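Protein HI_1472 (Haemophilus influenzae, PDB 3PSH) binds molybdate and tungstate in the periplasm, though not sulfate or phosphate, and serves the MolBC ABC transporter in low-affinity molybdate import. Local coordinates at residues A[25-30]-A[276-281]; A[183-188]-A[212-217]; A[154-159]-A[316-321]. One frame throughout, in Å; residues are numbered along the deposited sequence.

Interaction 1 of 3, residues A[25-30]-A[276-281]; sequences QHQTLN and KAWGYP. With MOO (molybdate ion), chain B.
Gln27 and Tyr280 make the close-packed part of this contact. The Gln27 amide lies over one face of the Tyr280 ring, nearer its rim than its centre, with the two planes 47° apart and Gln27 NE2 only 3.1 Å from Tyr280 CD2. A bend at chi2 of Gln27 (100°) turns the amide so that NE2 faces the ion. From there Gln27 NE2 donates to molybdate O3 at 2.8 Å, and the same oxygen takes the backbone N of Tyr280 at 3.0 Å. Two N-H groups, one from each segment, thus grip a single oxygen.

His26 closes the next side. With its CG between the backbone N and the carbonyl carbon (chi1 50°), the imidazole turns its NE2 edge to the ion, and His26 NE2 gives molybdate O4 a fairly straight bond of 2.8 Å in the ring plane. Beside it, His26 CD2 meets Trp278 CZ3 at 3.7 Å. The two rings are oblique to each other, and the indole carries O4 over one face, with Lys276 CD, from two residues earlier, over the other. Gly279 N donates to molybdate O1 at 2.8 Å, almost straight. Tyr196 and Arg243 complete the cage, and Arg243 also makes a cation-pi contact with Trp278.

Away from the ion the packing is looser, although still buried: Asn30 ND2 comes no nearer than 4.1 Å to Lys276 CE. Glu284 joins these two, accepting from Asn30 ND2 and forming a salt bridge with Lys276, while Asn30 OD1 is hydrogen-bonded to Tyr56 OH. Side-chain donors from a helix N-terminus (His26, Gln27) facing backbone donors from a loop (Gly279, Tyr280) across a buried oxyanion make this the interlobe ligand cleft of a periplasmic binding protein, here the molybdate site.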
loop_
_atom_site.group_PDB
_atom_site.type_symbol
_atom_site.label_atom_id
_atom_site.label_comp_id
_atom_site.label_asym_id
_atom_site.label_seq_id
_atom_site.Cartn_x
_atom_site.Cartn_y
_atom_site.Cartn_z
ATOM N N GLN A 25 2.837 -11.448 0.018
ATOM C CA GLN A 25 2.558 -10.073 -0.448
ATOM C C GLN A 25 2.479 -9.239 0.826
ATOM O O GLN A 25 1.709 -9.604 1.754
ATOM C CB GLN A 25 1.224 -10.053 -1.206
ATOM C CG GLN A 25 1.062 -8.677 -1.982
ATOM C CD GLN A 25 -0.343 -8.231 -2.163
ATOM O OE1 GLN A 25 -0.758 -7.962 -3.333
ATOM N NE2 GLN A 25 -1.126 -8.199 -1.099
ATOM N N HIS A 26 3.246 -8.112 0.969
ATOM C CA HIS A 26 3.235 -7.234 2.111
ATOM C C HIS A 26 1.916 -6.487 2.337
ATOM O O HIS A 26 1.504 -6.265 3.450
ATOM C CB HIS A 26 4.398 -6.205 2.053
ATOM C CG HIS A 26 4.499 -5.463 0.743
ATOM N ND1 HIS A 26 4.762 -6.093 -0.454
ATOM C CD2 HIS A 26 4.455 -4.133 0.454
ATOM C CE1 HIS A 26 4.852 -5.203 -1.434
ATOM N NE2 HIS A 26 4.585 -4.016 -0.912
ATOM N N GLN A 27 1.224 -6.202 1.234
ATOM C CA GLN A 27 -0.049 -5.460 1.366
ATOM C C GLN A 27 -1.070 -6.327 2.077
ATOM O O GLN A 27 -1.746 -5.907 3.040
ATOM C CB GLN A 27 -0.632 -4.999 0.045
ATOM C CG GLN A 27 0.407 -3.957 -0.515
ATOM C CD GLN A 27 1.307 -4.522 -1.546
ATOM O OE1 GLN A 27 1.601 -5.717 -1.603
ATOM N NE2 GLN A 27 1.804 -3.597 -2.415
ATOM N N THR A 28 -1.191 -7.562 1.581
ATOM C CA THR A 28 -2.131 -8.461 2.277
ATOM C C THR A 28 -1.628 -8.727 3.738
ATOM O O THR A 28 -2.450 -8.803 4.643
ATOM C CB THR A 28 -2.168 -9.793 1.571
ATOM O OG1 THR A 28 -2.854 -9.665 0.317
ATOM C CG2 THR A 28 -2.851 -10.848 2.439
ATOM N N LEU A 29 -0.307 -8.860 3.983
ATOM C CA LEU A 29 0.212 -9.081 5.317
ATOM C C LEU A 29 -0.264 -7.954 6.243
ATOM O O LEU A 29 -0.700 -8.231 7.328
ATOM C CB LEU A 29 1.774 -9.237 5.275
ATOM C CG LEU A 29 2.459 -9.561 6.616
ATOM C CD1 LEU A 29 1.686 -10.753 7.349
ATOM C CD2 LEU A 29 3.877 -9.961 6.251
ATOM N N ASN A 30 -0.141 -6.686 5.807
ATOM C CA ASN A 30 -0.460 -5.540 6.669
ATOM C C ASN A 30 -1.989 -5.605 6.933
ATOM O O ASN A 30 -2.403 -5.348 8.025
ATOM C CB ASN A 30 -0.035 -4.261 5.903
ATOM C CG ASN A 30 -0.391 -2.997 6.664
ATOM O OD1 ASN A 30 -0.334 -2.971 7.924
ATOM N ND2 ASN A 30 -0.705 -1.946 5.909
ATOM N N LYS A 276 0.974 5.776 3.739
ATOM C CA LYS A 276 1.603 5.012 2.637
ATOM C C LYS A 276 1.190 5.477 1.230
ATOM O O LYS A 276 0.108 5.125 0.725
ATOM C CB LYS A 276 1.266 3.535 2.818
ATOM C CG LYS A 276 1.671 3.106 4.198
ATOM C CD LYS A 276 1.347 1.551 4.325
ATOM C CE LYS A 276 2.191 0.886 5.477
ATOM N NZ LYS A 276 1.661 1.360 6.780
ATOM N N ALA A 277 2.047 6.297 0.631
ATOM C CA ALA A 277 1.732 6.634 -0.769
ATOM C C ALA A 277 2.303 5.611 -1.710
ATOM O O ALA A 277 3.077 5.909 -2.588
ATOM C CB ALA A 277 2.213 8.038 -1.130
ATOM N N TRP A 278 1.714 4.433 -1.569
ATOM C CA TRP A 278 2.323 3.263 -2.185
ATOM C C TRP A 278 1.586 3.030 -3.518
ATOM O O TRP A 278 0.586 3.650 -3.851
ATOM C CB TRP A 278 2.006 2.063 -1.279
ATOM C CG TRP A 278 2.867 1.964 -0.111
ATOM C CD1 TRP A 278 3.861 2.914 0.325
ATOM C CD2 TRP A 278 2.911 0.880 0.812
ATOM N NE1 TRP A 278 4.475 2.427 1.462
ATOM C CE2 TRP A 278 3.944 1.165 1.744
ATOM C CE3 TRP A 278 2.236 -0.372 0.890
ATOM C CZ2 TRP A 278 4.269 0.252 2.796
ATOM C CZ3 TRP A 278 2.622 -1.284 1.897
ATOM C CH2 TRP A 278 3.561 -0.936 2.869
ATOM N N GLY A 279 2.107 2.118 -4.325
ATOM C CA GLY A 279 1.395 1.844 -5.581
ATOM C C GLY A 279 0.059 1.142 -5.360
ATOM O O GLY A 279 -0.814 1.227 -6.202
ATOM N N TYR A 280 -0.099 0.518 -4.204
ATOM C CA TYR A 280 -1.369 -0.119 -3.739
ATOM C C TYR A 280 -2.002 0.692 -2.561
ATOM O O TYR A 280 -1.257 1.038 -1.598
ATOM C CB TYR A 280 -1.094 -1.588 -3.201
ATOM C CG TYR A 280 -0.743 -2.583 -4.290
ATOM C CD1 TYR A 280 -1.597 -3.673 -4.605
ATOM C CD2 TYR A 280 0.477 -2.474 -4.946
ATOM C CE1 TYR A 280 -1.248 -4.614 -5.625
ATOM C CE2 TYR A 280 0.819 -3.366 -5.975
ATOM C CZ TYR A 280 -0.034 -4.452 -6.258
ATOM O OH TYR A 280 0.383 -5.308 -7.298
ATOM N N PRO A 281 -3.358 0.764 -2.471
ATOM C CA PRO A 281 -3.999 1.470 -1.385
ATOM C C PRO A 281 -3.963 0.574 -0.107
ATOM O O PRO A 281 -4.173 -0.655 -0.207
ATOM C CB PRO A 281 -5.413 1.591 -1.876
ATOM C CG PRO A 281 -5.715 0.254 -2.722
ATOM C CD PRO A 281 -4.364 0.187 -3.445
HETATM MO MO MOO B . 3.835 -0.908 -3.328
HETATM O O1 MOO B . 4.394 0.664 -3.608
HETATM O O2 MOO B . 3.965 -1.884 -4.740
HETATM O O3 MOO B . 2.193 -0.859 -2.885
HETATM O O4 MOO B . 4.649 -1.465 -1.945
#

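Interaction 2 of 3, residues A[183-188]-A[212-217]; sequences RVRTYM and YNVAAA
Arg185 and Tyr212 lie side by side and point the same way from neighbouring parallel strands, where 184-188 pairs with 211-213 at the edge of a four-stranded parallel sheet of order 2-1-3-4. Arg185 NH1 sits at the edge of the Tyr212 ring, in its plane and 3.9 Å from CD2, with the guanidinium turned 33° from the phenol. A bend at chi3 (49°) folds the arginine over Val214. That valine crosses it at about a right angle and sets CG1 under the middle of the guanidinium, while NH2 goes on to the carbonyl of Trp233. The other branch, Val214 CG2, meets the edge of the Tyr187 ring at CD1, 3.8 Å away. On the far side of Tyr212, Arg183 passes at about a right angle, its methylenes against Tyr212 CB and its NH1 held by the carbonyls of Glu207 and Ala211.

The backbone ladder fixes this register. Tyr212 N donates to Val184 O, Thr186 N to Tyr212 O at 2.9 Å, and Val214 N to Thr186 O at 2.9 Å. Thr186 OG1 also reaches back to Val184 O, so that this oxygen receives two donors from opposite faces of its plane. Thr186 and Asn213 share the sheet face covered by Met206 of helix 201-208, which links the two strands.

Past Asn213 the strand gives way to a type I turn. Asn213 ND2 holds the carbonyl of Tyr196, whose OH binds the molybdate, while OD1 accepts Ala215 N in an Asx turn and a hydrogen bond from a water 2.7 Å away, which in turn accepts Met188 N at 2.9 Å.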
loop_
_atom_site.group_PDB
_atom_site.type_symbol
_atom_site.label_atom_id
_atom_site.label_comp_id
_atom_site.label_asym_id
_atom_site.label_seq_id
_atom_site.Cartn_x
_atom_site.Cartn_y
_atom_site.Cartn_z
ATOM N N ARG A 183 -3.630 23.198 -7.492
ATOM C CA ARG A 183 -3.203 21.915 -6.892
ATOM C C ARG A 183 -1.700 21.828 -6.787
ATOM O O ARG A 183 -0.943 22.126 -7.758
ATOM C CB ARG A 183 -3.839 20.831 -7.800
ATOM C CG ARG A 183 -3.938 19.477 -7.318
ATOM C CD ARG A 183 -4.723 18.668 -8.466
ATOM N NE ARG A 183 -6.196 18.693 -8.263
ATOM C CZ ARG A 183 -6.795 18.013 -7.255
ATOM N NH1 ARG A 183 -6.053 17.282 -6.395
ATOM N NH2 ARG A 183 -8.133 18.035 -7.018
ATOM N N VAL A 184 -1.229 21.296 -5.644
ATOM C CA VAL A 184 0.229 21.351 -5.272
ATOM C C VAL A 184 0.974 20.266 -6.060
ATOM O O VAL A 184 0.559 19.064 -6.014
ATOM C CB VAL A 184 0.409 21.133 -3.735
ATOM C CG1 VAL A 184 1.947 21.077 -3.459
ATOM C CG2 VAL A 184 -0.271 22.221 -2.944
ATOM N N ARG A 185 1.976 20.649 -6.870
ATOM C CA ARG A 185 2.780 19.671 -7.684
ATOM C C ARG A 185 3.817 18.965 -6.828
ATOM O O ARG A 185 4.758 19.573 -6.319
ATOM C CB ARG A 185 3.438 20.395 -8.837
ATOM C CG ARG A 185 2.295 20.861 -9.833
ATOM C CD ARG A 185 2.813 21.680 -11.042
ATOM N NE ARG A 185 3.962 21.023 -11.704
ATOM C CZ ARG A 185 3.977 19.980 -12.553
ATOM N NH1 ARG A 185 2.845 19.302 -12.928
ATOM N NH2 ARG A 185 5.206 19.624 -13.035
ATOM N N THR A 186 3.672 17.609 -6.755
ATOM C CA THR A 186 4.326 16.821 -5.751
ATOM C C THR A 186 5.001 15.641 -6.406
ATOM O O THR A 186 4.493 15.211 -7.461
ATOM C CB THR A 186 3.249 16.361 -4.722
ATOM O OG1 THR A 186 2.517 17.492 -4.179
ATOM C CG2 THR A 186 3.827 15.600 -3.586
ATOM N N TYR A 187 6.098 15.173 -5.803
ATOM C CA TYR A 187 6.848 14.093 -6.422
ATOM C C TYR A 187 7.177 13.093 -5.342
ATOM O O TYR A 187 7.659 13.478 -4.271
ATOM C CB TYR A 187 8.164 14.685 -6.958
ATOM C CG TYR A 187 9.091 13.621 -7.565
ATOM C CD1 TYR A 187 8.847 13.120 -8.877
ATOM C CD2 TYR A 187 10.213 13.157 -6.862
ATOM C CE1 TYR A 187 9.705 12.131 -9.443
ATOM C CE2 TYR A 187 11.082 12.133 -7.459
ATOM C CZ TYR A 187 10.800 11.681 -8.745
ATOM O OH TYR A 187 11.654 10.693 -9.162
ATOM N N MET A 188 7.004 11.809 -5.690
ATOM C CA MET A 188 7.350 10.732 -4.785
ATOM C C MET A 188 8.757 10.184 -5.140
ATOM O O MET A 188 8.928 9.569 -6.158
ATOM C CB MET A 188 6.215 9.665 -4.866
ATOM C CG MET A 188 6.535 8.435 -4.145
ATOM S SD MET A 188 6.965 8.618 -2.398
ATOM C CE MET A 188 5.590 9.230 -1.822
ATOM N N TYR A 212 -1.061 16.885 -6.765
ATOM C CA TYR A 212 -0.982 16.218 -8.063
ATOM C C TYR A 212 0.370 15.592 -8.228
ATOM O O TYR A 212 1.359 16.226 -7.918
ATOM C CB TYR A 212 -1.169 17.245 -9.179
ATOM C CG TYR A 212 -0.909 16.599 -10.492
ATOM C CD1 TYR A 212 -1.697 15.425 -10.862
ATOM C CD2 TYR A 212 0.163 17.035 -11.325
ATOM C CE1 TYR A 212 -1.466 14.717 -12.080
ATOM C CE2 TYR A 212 0.467 16.271 -12.541
ATOM C CZ TYR A 212 -0.377 15.119 -12.877
ATOM O OH TYR A 212 -0.059 14.464 -14.052
ATOM N N ASN A 213 0.429 14.354 -8.731
ATOM C CA ASN A 213 1.662 13.607 -8.911
ATOM C C ASN A 213 2.313 14.063 -10.222
ATOM O O ASN A 213 1.833 13.635 -11.302
ATOM C CB ASN A 213 1.358 12.058 -8.929
ATOM C CG ASN A 213 2.589 11.249 -9.200
ATOM O OD1 ASN A 213 3.676 11.782 -9.369
ATOM N ND2 ASN A 213 2.460 9.901 -9.140
ATOM N N VAL A 214 3.420 14.856 -10.170
ATOM C CA VAL A 214 3.997 15.394 -11.432
ATOM C C VAL A 214 4.399 14.318 -12.469
ATOM O O VAL A 214 4.354 14.599 -13.672
ATOM C CB VAL A 214 5.196 16.319 -11.136
ATOM C CG1 VAL A 214 4.742 17.347 -10.143
ATOM C CG2 VAL A 214 6.349 15.548 -10.504
ATOM N N ALA A 215 4.733 13.111 -11.996
ATOM C CA ALA A 215 5.248 12.008 -12.874
ATOM C C ALA A 215 4.096 11.304 -13.624
ATOM O O ALA A 215 4.367 10.630 -14.641
ATOM C CB ALA A 215 5.931 10.992 -12.058
ATOM N N ALA A 216 2.849 11.443 -13.157
ATOM C CA ALA A 216 1.767 10.540 -13.609
ATOM C C ALA A 216 1.246 10.743 -15.034
ATOM O O ALA A 216 0.553 9.854 -15.605
ATOM C CB ALA A 216 0.630 10.623 -12.651
ATOM N N ALA A 217 1.474 11.923 -15.601
ATOM C CA ALA A 217 1.164 12.173 -17.016
ATOM C C ALA A 217 2.053 11.486 -18.067
ATOM O O ALA A 217 1.621 11.372 -19.258
ATOM C CB ALA A 217 1.179 13.656 -17.261
HETATM O O HOH W 1 6.098 11.167 -8.356
#

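Interaction 3 of 3, residues A[154-159]-A[316-321]; sequences KQQGDE and QKFYRT
The first turns of helix 154-165 face the C-terminal end of helix 307-319, the closest CA atoms being those of Gln156 and Phe318, 8.6 Å apart; the second helix widens into a pi-type turn over 316-319, and Arg320 leaves it with positive phi (57°).

Phe318 is the buried side chain of the contact. Its ring reaches the first helix with CZ, which lies 3.6 Å from Glu159 O and somewhat farther from Glu159 CB, at an oblique approach. Leu160 and Ala163 of the same helix, together with Gln34, pack around the ring, and Lys317 CG lies over the centre of one of its faces. Gln156 slides past Phe318 in the opposite direction, bringing its CG to 4.2 Å from Phe318 CE1, with its amide plane steeply inclined to the ring.

The solvent side is polar. Lys317 starts with CG anti to the backbone N (chi1 169°), bends at chi2 and then runs extended, which carries its ammonium across the end of Glu159 at about a right angle. Lys317 NZ and Glu159 OE1 form a salt bridge at 3.2 Å, with only a weak hydrogen bond inside it. The other carboxylate oxygen, Glu159 OE2, has a weak, long bond from Gln155 NE2 one turn earlier. Since Lys317 is exposed, solvent probably screens much of this attraction. Arg320 turns its NH2 to the carbonyl of Val33.

With Phe318 set between the helices beneath the Lys317-Glu159 ion pair, this is helix-helix packing that joins the C-terminal helix 307-319 to helices 26-34 and 154-165, well away from the molybdate site.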
loop_
_atom_site.group_PDB
_atom_site.type_symbol
_atom_site.label_atom_id
_atom_site.label_comp_id
_atom_site.label_asym_id
_atom_site.label_seq_id
_atom_site.Cartn_x
_atom_site.Cartn_y
_atom_site.Cartn_z
ATOM N N LYS A 154 -14.750 -11.553 9.463
ATOM C CA LYS A 154 -15.692 -10.692 8.686
ATOM C C LYS A 154 -15.994 -9.372 9.370
ATOM O O LYS A 154 -15.928 -8.312 8.755
ATOM C CB LYS A 154 -17.035 -11.417 8.410
ATOM C CG LYS A 154 -17.874 -10.617 7.441
ATOM C CD LYS A 154 -19.301 -11.122 7.531
ATOM C CE LYS A 154 -20.136 -10.668 6.378
ATOM N NZ LYS A 154 -20.411 -9.256 6.658
ATOM N N GLN A 155 -16.358 -9.424 10.644
ATOM C CA GLN A 155 -16.756 -8.187 11.348
ATOM C C GLN A 155 -15.581 -7.190 11.415
ATOM O O GLN A 155 -15.787 -6.015 11.090
ATOM C CB GLN A 155 -17.277 -8.575 12.729
ATOM C CG GLN A 155 -17.570 -7.419 13.693
ATOM C CD GLN A 155 -17.908 -7.928 15.118
ATOM O OE1 GLN A 155 -18.524 -8.987 15.267
ATOM N NE2 GLN A 155 -17.514 -7.168 16.160
ATOM N N GLN A 156 -14.348 -7.665 11.750
ATOM C CA GLN A 156 -13.247 -6.722 11.824
ATOM C C GLN A 156 -12.936 -6.171 10.406
ATOM O O GLN A 156 -12.594 -4.981 10.209
ATOM C CB GLN A 156 -12.011 -7.273 12.529
ATOM C CG GLN A 156 -10.961 -6.128 12.789
ATOM C CD GLN A 156 -10.189 -6.232 14.082
ATOM O OE1 GLN A 156 -8.941 -6.000 14.148
ATOM N NE2 GLN A 156 -10.915 -6.512 15.167
ATOM N N GLY A 157 -13.092 -7.012 9.373
ATOM C CA GLY A 157 -12.945 -6.608 7.979
ATOM C C GLY A 157 -13.907 -5.455 7.644
ATOM O O GLY A 157 -13.537 -4.445 7.066
ATOM N N ASP A 158 -15.147 -5.605 8.057
ATOM C CA ASP A 158 -16.144 -4.592 7.766
ATOM C C ASP A 158 -15.802 -3.294 8.489
ATOM O O ASP A 158 -16.005 -2.253 7.903
ATOM C CB ASP A 158 -17.543 -5.065 8.107
ATOM C CG ASP A 158 -18.014 -6.180 7.173
ATOM O OD1 ASP A 158 -17.527 -6.286 6.059
ATOM O OD2 ASP A 158 -18.953 -6.948 7.570
ATOM N N GLU A 159 -15.283 -3.379 9.728
ATOM C CA GLU A 159 -14.916 -2.205 10.483
ATOM C C GLU A 159 -13.695 -1.510 9.846
ATOM O O GLU A 159 -13.541 -0.241 9.888
ATOM C CB GLU A 159 -14.521 -2.656 11.910
ATOM C CG GLU A 159 -15.768 -3.179 12.634
ATOM C CD GLU A 159 -15.499 -3.977 13.889
ATOM O OE1 GLU A 159 -14.309 -4.388 14.138
ATOM O OE2 GLU A 159 -16.539 -4.260 14.564
ATOM N N GLN A 316 -4.983 1.874 18.040
ATOM C CA GLN A 316 -5.348 1.021 19.193
ATOM C C GLN A 316 -6.340 -0.052 18.696
ATOM O O GLN A 316 -6.248 -1.223 19.154
ATOM C CB GLN A 316 -5.990 1.902 20.292
ATOM C CG GLN A 316 -4.968 2.891 20.906
ATOM C CD GLN A 316 -3.985 2.238 21.865
ATOM O OE1 GLN A 316 -4.099 1.071 22.201
ATOM N NE2 GLN A 316 -2.930 3.000 22.247
ATOM N N LYS A 317 -7.191 0.324 17.705
ATOM C CA LYS A 317 -8.199 -0.595 17.151
ATOM C C LYS A 317 -7.621 -1.699 16.251
ATOM O O LYS A 317 -7.820 -2.922 16.530
ATOM C CB LYS A 317 -9.352 0.135 16.454
ATOM C CG LYS A 317 -10.241 -0.785 15.665
ATOM C CD LYS A 317 -11.330 -1.415 16.539
ATOM C CE LYS A 317 -12.157 -2.405 15.696
ATOM N NZ LYS A 317 -12.966 -3.239 16.777
ATOM N N PHE A 318 -6.718 -1.303 15.309
ATOM C CA PHE A 318 -6.297 -2.235 14.241
ATOM C C PHE A 318 -4.916 -2.773 14.479
ATOM O O PHE A 318 -4.602 -3.874 13.958
ATOM C CB PHE A 318 -6.432 -1.490 12.870
ATOM C CG PHE A 318 -7.914 -1.217 12.547
ATOM C CD1 PHE A 318 -8.797 -2.276 12.412
ATOM C CD2 PHE A 318 -8.434 0.086 12.485
ATOM C CE1 PHE A 318 -10.154 -2.073 12.204
ATOM C CE2 PHE A 318 -9.795 0.311 12.251
ATOM C CZ PHE A 318 -10.681 -0.755 12.070
ATOM N N TYR A 319 -4.050 -2.006 15.165
ATOM C CA TYR A 319 -2.722 -2.561 15.466
ATOM C C TYR A 319 -2.549 -2.959 16.908
ATOM O O TYR A 319 -1.504 -3.451 17.239
ATOM C CB TYR A 319 -1.595 -1.578 15.085
ATOM C CG TYR A 319 -1.432 -1.341 13.584
ATOM C CD1 TYR A 319 -0.987 -2.386 12.730
ATOM C CD2 TYR A 319 -1.706 -0.062 13.022
ATOM C CE1 TYR A 319 -0.775 -2.176 11.344
ATOM C CE2 TYR A 319 -1.428 0.171 11.624
ATOM C CZ TYR A 319 -1.053 -0.891 10.805
ATOM O OH TYR A 319 -0.758 -0.663 9.498
ATOM N N ARG A 320 -3.567 -2.736 17.736
ATOM C CA ARG A 320 -3.618 -3.130 19.179
ATOM C C ARG A 320 -2.411 -2.513 19.968
ATOM O O ARG A 320 -1.860 -3.071 20.990
ATOM C CB ARG A 320 -3.671 -4.691 19.274
ATOM C CG ARG A 320 -4.750 -5.324 18.483
ATOM C CD ARG A 320 -4.482 -6.861 18.319
ATOM N NE ARG A 320 -3.405 -7.006 17.310
ATOM C CZ ARG A 320 -3.550 -6.908 15.961
ATOM N NH1 ARG A 320 -4.676 -6.527 15.387
ATOM N NH2 ARG A 320 -2.478 -7.071 15.206
ATOM N N THR A 321 -1.974 -1.356 19.490
ATOM C CA THR A 321 -0.912 -0.613 20.156
ATOM C C THR A 321 -1.034 0.890 19.824
ATOM O O THR A 321 -1.890 1.266 19.022
ATOM C CB THR A 321 0.511 -1.139 19.818
ATOM O OG1 THR A 321 1.409 -0.549 20.776
ATOM C CG2 THR A 321 0.957 -0.842 18.404
#

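The centre of interaction 1 lies about 2 Å from the centre of the chain, between the lobes, while interactions 2 and 3 have centres about 32 Å apart on opposite sides of it. Along the sequence the 183-188/212-217 pairing is nested inside the loops closed by both other contacts, whereas interactions 1 and 3 interleave. Interaction 2 belongs to the sheet containing 237-240 and 268-270, and it touches interaction 1 through Met188 and Ala277. Interaction 3 adjoins helix 26-34, which begins at the ion; the Asn30 OD1 and Tyr319 OH atoms, 2.8 Å apart, probably form a hydrogen bond. The segments that carry the site thus touch both flanking contacts.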